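Local coordinates for probable aminotransferase (Pseudomonas aeruginosa, PDB 5YKR), which belongs to the class-III aminotransferase family of pyridoxal-phosphate enzymes and carries its cofactor covalently attached, at residues T225-P237 and I258-Y271. Numbering follows the deposited sequence. Where two conformers were deposited one is given.
Sequences TEPFMTNVGMVPP and IDETHTISCGPAGY
Pro227 wedges between Thr263 and Tyr271 where two neighbouring parallel strands of the central seven-stranded sheet, 220-225 and 255-259, end and their loops pack together in this class-III, PLP-type aminotransferase fold. The last bridge pairs Thr225 with Ile258, and Asp259 N donates to Thr225 O (2.9 Å) along a nearly straight N-H path of 172°. Just past it the proline ring packs against its two neighbours: its CG lies 3.3 Å from Thr263 OG1, while the Pro227 and Tyr271 side chains run past each other in opposite directions, with Pro227 CB 3.6 Å from Tyr271 CD1. Glu260 OE1 fixes both neighbours of that ring, accepting from Thr263 OG1 and, through its syn lone pair, from Tyr271 N. The tyrosine also crosses Phe228 at about a right angle, with Phe228 CD2 and Tyr271 CE2 4.0 Å apart. Beyond the strand ends a water links the two segments, donating to Glu226 OE2 and Asp259 O and accepting from Thr263 N.

Packing is looser toward partly exposed Asn231 and Pro237, which touch the opposing segment mainly through ND2 at the His262 ring edge and CG near Tyr271 OH. Asp259, whose OD1 forms an Asx turn with Thr261, is held by His167 and Asn143 through OD2. Glu226 reaches forward along its own loop, its extended chain (chi2 -174°) carrying the carboxylate out to Thr230, where OE1 receives Thr230 N and OE2 takes the Thr230 hydroxyl proton on its syn side. That leaves Thr230 OG1 to accept from His262 ND1 at 2.8 Å, in the imidazole plane.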
ATOM      1  N   THR A 225      19.283  -2.523  -0.608  1.00  9.52           N
ATOM      2  CA  THR A 225      19.990  -1.327  -0.135  1.00  9.60           C
ATOM      3  C   THR A 225      19.599  -0.080  -0.920  1.00  9.62           C
ATOM      4  O   THR A 225      19.339  -0.158  -2.131  1.00  9.73           O
ATOM      5  CB  THR A 225      21.512  -1.507  -0.200  1.00 11.07           C
ATOM      6  OG1 THR A 225      22.188  -0.415   0.470  1.00 11.63           O
ATOM      7  CG2 THR A 225      22.036  -1.669  -1.631  1.00 11.83           C
ATOM      8  N   GLU A 226      19.627   1.071  -0.256  1.00  9.21           N
ATOM      9  CA  GLU A 226      19.759   2.335  -0.981  1.00  9.27           C
ATOM     10  C   GLU A 226      21.174   2.382  -1.557  1.00  9.98           C
ATOM     11  O   GLU A 226      22.117   1.833  -0.975  1.00 11.22           O
ATOM     12  CB  GLU A 226      19.550   3.526  -0.075  1.00 10.88           C
ATOM     13  CG  GLU A 226      18.146   3.664   0.496  1.00  9.69           C
ATOM     14  CD  GLU A 226      18.052   4.975   1.243  1.00  9.93           C
ATOM     15  OE1 GLU A 226      18.453   5.011   2.462  1.00 10.50           O
ATOM     16  OE2 GLU A 226      17.638   5.990   0.638  1.00 11.18           O
ATOM     17  N   PRO A 227      21.368   3.085  -2.677  1.00 10.73           N
ATOM     18  CA  PRO A 227      22.744   3.244  -3.185  1.00 11.35           C
ATOM     19  C   PRO A 227      23.589   4.255  -2.418  1.00 10.85           C
ATOM     20  O   PRO A 227      24.812   4.312  -2.580  1.00 13.00           O
ATOM     21  CB  PRO A 227      22.505   3.663  -4.643  1.00 11.10           C
ATOM     22  CG  PRO A 227      21.211   4.417  -4.608  1.00 11.62           C
ATOM     23  CD  PRO A 227      20.371   3.764  -3.545  1.00 10.91           C
ATOM     24  N   PHE A 228      22.903   5.051  -1.602  1.00 11.00           N
ATOM     25  CA  PHE A 228      23.487   6.119  -0.786  1.00 11.01           C
ATOM     26  C   PHE A 228      22.483   6.211   0.354  1.00 11.15           C
ATOM     27  O   PHE A 228      21.290   6.391   0.078  1.00 10.84           O
ATOM     28  CB  PHE A 228      23.569   7.355  -1.698  1.00 12.74           C
ATOM     29  CG  PHE A 228      24.269   8.551  -1.128  1.00 14.22           C
ATOM     30  CD1 PHE A 228      23.790   9.245  -0.042  1.00 19.46           C
ATOM     31  CD2 PHE A 228      25.369   9.057  -1.811  1.00 14.02           C
ATOM     32  CE1 PHE A 228      24.458  10.366   0.422  1.00 22.32           C
ATOM     33  CE2 PHE A 228      26.055  10.158  -1.362  1.00 15.36           C
ATOM     34  CZ  PHE A 228      25.581  10.814  -0.251  1.00 20.23           C
ATOM     35  N   MET A 229      22.899   5.927   1.600  1.00 12.24           N
ATOM     36  CA  MET A 229      21.889   5.826   2.653  1.00 11.72           C
ATOM     37  C   MET A 229      21.349   7.217   2.981  1.00 12.43           C
ATOM     38  O   MET A 229      22.118   8.189   3.042  1.00 11.97           O
ATOM     39  CB  MET A 229      22.431   5.139   3.910  1.00 11.55           C
ATOM     40  CG  MET A 229      23.065   3.812   3.624  1.00 12.10           C
ATOM     41  SD  MET A 229      23.659   2.927   5.109  1.00 12.67           S
ATOM     42  CE  MET A 229      22.120   2.519   5.948  1.00 13.08           C
ATOM     43  N   THR A 230      20.055   7.319   3.213  1.00 11.23           N
ATOM     44  CA  THR A 230      19.398   8.603   3.469  1.00 11.39           C
ATOM     45  C   THR A 230      18.512   8.624   4.675  1.00 11.53           C
ATOM     46  O   THR A 230      17.915   9.650   4.980  1.00 13.45           O
ATOM     47  CB  THR A 230      18.543   9.054   2.266  1.00 11.08           C
ATOM     48  OG1 THR A 230      17.440   8.162   2.104  1.00 11.29           O
ATOM     49  CG2 THR A 230      19.389   9.121   0.987  1.00 12.78           C
ATOM     50  N   ASN A 231      18.447   7.517   5.409  1.00 11.91           N
ATOM     51  CA  ASN A 231      17.499   7.391   6.507  1.00 12.84           C
ATOM     52  C   ASN A 231      18.152   7.253   7.881  1.00 14.80           C
ATOM     53  O   ASN A 231      17.535   6.742   8.815  1.00 16.57           O
ATOM     54  CB  ASN A 231      16.514   6.276   6.178  1.00 13.36           C
ATOM     55  CG  ASN A 231      15.579   6.618   5.025  1.00 13.61           C
ATOM     56  OD1 ASN A 231      15.497   5.892   3.956  1.00 18.65           O
ATOM     57  ND2 ASN A 231      14.824   7.638   5.246  1.00 15.51           N
ATOM     58  N   VAL A 232      19.385   7.759   7.980  1.00 14.09           N
ATOM     59  CA  VAL A 232      20.100   7.883   9.262  1.00 14.78           C
ATOM     60  C   VAL A 232      21.030   9.078   9.159  1.00 15.37           C
ATOM     61  O   VAL A 232      22.247   8.991   9.390  1.00 17.83           O
ATOM     62  CB  VAL A 232      20.791   6.530   9.635  1.00 13.89           C
ATOM     63  CG1 VAL A 232      21.849   6.118   8.598  1.00 14.79           C
ATOM     64  CG2 VAL A 232      21.322   6.579  11.037  1.00 15.51           C
ATOM     65  N   GLY A 233      20.485  10.190   8.672  1.00 14.64           N
ATOM     66  CA  GLY A 233      21.343  11.112   7.962  1.00 14.94           C
ATOM     67  C   GLY A 233      21.828  10.461   6.665  1.00 13.96           C
ATOM     68  O   GLY A 233      21.350   9.375   6.274  1.00 14.34           O
ATOM     69  N   MET A 234      22.790  11.089   6.022  1.00 14.19           N
ATOM     70  CA  MET A 234      23.299  10.578   4.757  1.00 12.58           C
ATOM     71  C   MET A 234      24.612   9.854   4.895  1.00 12.74           C
ATOM     72  O   MET A 234      25.531  10.376   5.474  1.00 14.44           O
ATOM     73  CB  MET A 234      23.464  11.717   3.766  1.00 13.88           C
ATOM     74  CG  MET A 234      22.146  12.228   3.269  1.00 14.43           C
ATOM     75  SD  MET A 234      22.370  13.673   2.167  1.00 14.38           S
ATOM     76  CE  MET A 234      20.678  13.860   1.741  1.00 15.65           C
ATOM     77  N   VAL A 235      24.683   8.644   4.357  1.00 12.41           N
ATOM     78  CA  VAL A 235      25.903   7.833   4.372  1.00 12.68           C
ATOM     79  C   VAL A 235      26.317   7.568   2.933  1.00 13.31           C
ATOM     80  O   VAL A 235      25.719   6.722   2.218  1.00 14.06           O
ATOM     81  CB  VAL A 235      25.737   6.495   5.135  1.00 12.53           C
ATOM     82  CG1 VAL A 235      27.107   5.815   5.230  1.00 13.45           C
ATOM     83  CG2 VAL A 235      25.077   6.714   6.502  1.00 13.05           C
ATOM     84  N   PRO A 236      27.325   8.299   2.458  1.00 13.91           N
ATOM     85  CA  PRO A 236      27.767   8.024   1.103  1.00 14.09           C
ATOM     86  C   PRO A 236      28.462   6.685   0.946  1.00 14.47           C
ATOM     87  O   PRO A 236      29.112   6.205   1.894  1.00 15.34           O
ATOM     88  CB  PRO A 236      28.824   9.140   0.860  1.00 16.94           C
ATOM     89  CG  PRO A 236      28.595  10.140   1.907  1.00 19.59           C
ATOM     90  CD  PRO A 236      28.050   9.412   3.078  1.00 16.20           C
ATOM     91  N   PRO A 237      28.347   6.047  -0.206  1.00 13.76           N
ATOM     92  CA  PRO A 237      29.153   4.870  -0.497  1.00 14.60           C
ATOM     93  C   PRO A 237      30.634   5.268  -0.625  1.00 15.33           C
ATOM     94  O   PRO A 237      30.963   6.315  -1.185  1.00 18.00           O
ATOM     95  CB  PRO A 237      28.548   4.365  -1.812  1.00 15.09           C
ATOM     96  CG  PRO A 237      28.073   5.598  -2.494  1.00 13.10           C
ATOM     97  CD  PRO A 237      27.608   6.523  -1.404  1.00 13.71           C
ATOM     98  N   ILE A 258      18.271  -2.277  -5.624  1.00  9.27           N
ATOM     99  CA  ILE A 258      18.641  -0.884  -5.363  1.00  9.10           C
ATOM    100  C   ILE A 258      17.342  -0.088  -5.197  1.00  8.62           C
ATOM    101  O   ILE A 258      16.516  -0.000  -6.107  1.00  9.41           O
ATOM    102  CB  ILE A 258      19.514  -0.312  -6.484  1.00 10.21           C
ATOM    103  CG1 ILE A 258      20.821  -1.130  -6.618  1.00 13.68           C
ATOM    104  CG2 ILE A 258      19.785   1.145  -6.244  1.00 12.83           C
ATOM    105  CD1 ILE A 258      21.713  -1.093  -5.446  1.00 16.82           C
ATOM    106  N   ASP A 259      17.157   0.453  -3.994  1.00  8.23           N
ATOM    107  CA  ASP A 259      15.977   1.212  -3.585  1.00  8.38           C
ATOM    108  C   ASP A 259      16.289   2.707  -3.679  1.00  8.95           C
ATOM    109  O   ASP A 259      17.054   3.253  -2.884  1.00  9.36           O
ATOM    110  CB  ASP A 259      15.584   0.833  -2.143  1.00  8.96           C
ATOM    111  CG  ASP A 259      14.334   1.517  -1.656  1.00  9.16           C
ATOM    112  OD1 ASP A 259      13.784   2.417  -2.324  1.00  9.78           O
ATOM    113  OD2 ASP A 259      13.907   1.130  -0.496  1.00  9.79           O
ATOM    114  N   GLU A 260      15.656   3.355  -4.678  1.00  9.48           N
ATOM    115  CA  GLU A 260      15.913   4.737  -5.045  1.00  8.71           C
ATOM    116  C   GLU A 260      14.803   5.672  -4.612  1.00  8.75           C
ATOM    117  O   GLU A 260      14.682   6.811  -5.088  1.00  9.87           O
ATOM    118  CB  GLU A 260      16.157   4.871  -6.547  1.00  9.38           C
ATOM    119  CG  GLU A 260      17.455   4.148  -6.938  1.00 10.68           C
ATOM    120  CD  GLU A 260      18.496   5.094  -7.544  1.00 10.65           C
ATOM    121  OE1 GLU A 260      18.579   6.297  -7.148  1.00 12.06           O
ATOM    122  OE2 GLU A 260      19.303   4.624  -8.395  1.00 12.43           O
ATOM    123  N   THR A 261      13.984   5.202  -3.670  1.00  8.12           N
ATOM    124  CA  THR A 261      12.833   6.015  -3.227  1.00  8.96           C
ATOM    125  C   THR A 261      13.218   7.448  -2.786  1.00  9.72           C
ATOM    126  O   THR A 261      12.440   8.385  -2.958  1.00 10.44           O
ATOM    127  CB  THR A 261      12.033   5.223  -2.191  1.00  8.83           C
ATOM    128  OG1 THR A 261      11.519   4.030  -2.807  1.00  9.48           O
ATOM    129  CG2 THR A 261      10.884   6.016  -1.623  1.00  9.22           C
ATOM    130  N   HIS A 262      14.386   7.588  -2.144  1.00  8.89           N
ATOM    131  CA  HIS A 262      14.993   8.895  -1.865  1.00  9.65           C
ATOM    132  C   HIS A 262      16.068   9.304  -2.838  1.00 10.33           C
ATOM    133  O   HIS A 262      16.156  10.499  -3.178  1.00 11.60           O
ATOM    134  CB  HIS A 262      15.521   8.997  -0.453  1.00 10.01           C
ATOM    135  CG  HIS A 262      14.483   9.152   0.598  1.00 10.53           C
ATOM    136  ND1 HIS A 262      14.761   8.945   1.938  1.00 10.56           N
ATOM    137  CD2 HIS A 262      13.217   9.634   0.545  1.00 11.11           C
ATOM    138  CE1 HIS A 262      13.681   9.225   2.653  1.00 12.37           C
ATOM    139  NE2 HIS A 262      12.724   9.642   1.839  1.00 12.98           N
ATOM    140  N   THR A 263      16.938   8.393  -3.251  1.00  9.46           N
ATOM    141  CA  THR A 263      18.088   8.743  -4.084  1.00 10.62           C
ATOM    142  C   THR A 263      17.706   9.125  -5.517  1.00 10.39           C
ATOM    143  O   THR A 263      18.582   9.582  -6.257  1.00 11.66           O
ATOM    144  CB  THR A 263      19.163   7.684  -4.043  1.00 10.05           C
ATOM    145  OG1 THR A 263      18.607   6.450  -4.507  1.00 10.60           O
ATOM    146  CG2 THR A 263      19.719   7.516  -2.609  1.00 11.75           C
ATOM    147  N   ILE A 264      16.405   9.027  -5.847  1.00  9.73           N
ATOM    148  CA  ILE A 264      15.887   9.655  -7.061  1.00  9.95           C
ATOM    149  C   ILE A 264      16.152  11.175  -7.069  1.00 11.06           C
ATOM    150  O   ILE A 264      16.115  11.826  -8.129  1.00 10.84           O
ATOM    151  CB  ILE A 264      14.396   9.301  -7.232  1.00  9.85           C
ATOM    152  CG1 ILE A 264      13.844   9.671  -8.615  1.00 10.12           C
ATOM    153  CG2 ILE A 264      13.569   9.938  -6.123  1.00 10.33           C
ATOM    154  CD1 ILE A 264      14.569   9.005  -9.786  1.00 11.09           C
ATOM    155  N   SER A 265      16.502  11.759  -5.916  1.00 10.92           N
ATOM    156  CA  SER A 265      17.014  13.121  -5.885  1.00 11.37           C
ATOM    157  C   SER A 265      18.273  13.355  -6.719  1.00 11.73           C
ATOM    158  O   SER A 265      18.571  14.520  -7.047  1.00 11.95           O
ATOM    159  CB  SER A 265      17.237  13.574  -4.441  1.00 13.49           C
ATOM    160  OG  SER A 265      18.324  12.877  -3.863  1.00 15.87           O
ATOM    161  N   CYS A 266      19.017  12.292  -7.047  0.60 11.50           N
ATOM    162  CA  CYS A 266      20.306  12.411  -7.734  0.60 12.28           C
ATOM    163  C   CYS A 266      20.191  12.750  -9.203  0.60 13.00           C
ATOM    164  O   CYS A 266      21.169  13.187  -9.833  0.60 17.16           O
ATOM    165  CB  CYS A 266      21.064  11.126  -7.557  0.60 12.40           C
ATOM    166  SG  CYS A 266      21.561  10.866  -5.843  0.60 13.85           S
ATOM    167  N   GLY A 267      19.018  12.513  -9.802  1.00 12.70           N
ATOM    168  CA  GLY A 267      18.852  12.789 -11.228  1.00 12.62           C
ATOM    169  C   GLY A 267      17.651  12.060 -11.773  1.00 12.53           C
ATOM    170  O   GLY A 267      17.069  11.213 -11.084  1.00 12.24           O
ATOM    171  N   PRO A 268      17.332  12.315 -13.052  1.00 12.26           N
ATOM    172  CA  PRO A 268      16.127  11.740 -13.615  1.00 11.90           C
ATOM    173  C   PRO A 268      16.155  10.219 -13.780  1.00 10.55           C
ATOM    174  O   PRO A 268      15.101   9.603 -13.953  1.00 12.36           O
ATOM    175  CB  PRO A 268      15.986  12.438 -14.968  1.00 13.51           C
ATOM    176  CG  PRO A 268      17.281  13.008 -15.228  1.00 15.97           C
ATOM    177  CD  PRO A 268      17.980  13.266 -13.958  1.00 14.10           C
ATOM    178  N   ALA A 269      17.330   9.617 -13.725  1.00 11.58           N
ATOM    179  CA  ALA A 269      17.537   8.179 -13.782  1.00 12.32           C
ATOM    180  C   ALA A 269      18.076   7.666 -12.455  1.00 11.95           C
ATOM    181  O   ALA A 269      18.627   6.565 -12.392  1.00 11.41           O
ATOM    182  CB  ALA A 269      18.461   7.830 -14.939  1.00 14.44           C
ATOM    183  N   GLY A 270      17.920   8.457 -11.398  1.00 11.75           N
ATOM    184  CA  GLY A 270      18.395   8.059 -10.095  1.00 11.35           C
ATOM    185  C   GLY A 270      19.929   8.074  -9.958  1.00 12.16           C
ATOM    186  O   GLY A 270      20.678   8.451 -10.858  1.00 12.12           O
ATOM    187  N   TYR A 271      20.366   7.699  -8.771  1.00 12.35           N
ATOM    188  CA  TYR A 271      21.780   7.493  -8.507  1.00 11.43           C
ATOM    189  C   TYR A 271      22.351   6.457  -9.473  1.00 11.69           C
ATOM    190  O   TYR A 271      23.472   6.611  -9.997  1.00 13.27           O
ATOM    191  CB  TYR A 271      21.996   7.059  -7.035  1.00 12.70           C
ATOM    192  CG  TYR A 271      23.447   6.939  -6.623  1.00 13.65           C
ATOM    193  CD1 TYR A 271      24.202   5.831  -6.949  1.00 15.06           C
ATOM    194  CD2 TYR A 271      24.085   7.995  -5.959  1.00 14.95           C
ATOM    195  CE1 TYR A 271      25.541   5.730  -6.564  1.00 16.20           C
ATOM    196  CE2 TYR A 271      25.431   7.906  -5.590  1.00 16.57           C
ATOM    197  CZ  TYR A 271      26.156   6.764  -5.927  1.00 16.48           C
ATOM    198  OH  TYR A 271      27.489   6.597  -5.629  1.00 21.47           O
TER
HETATM  199  O   HOH W   1      16.662   5.827  -1.800  1.00  9.77           O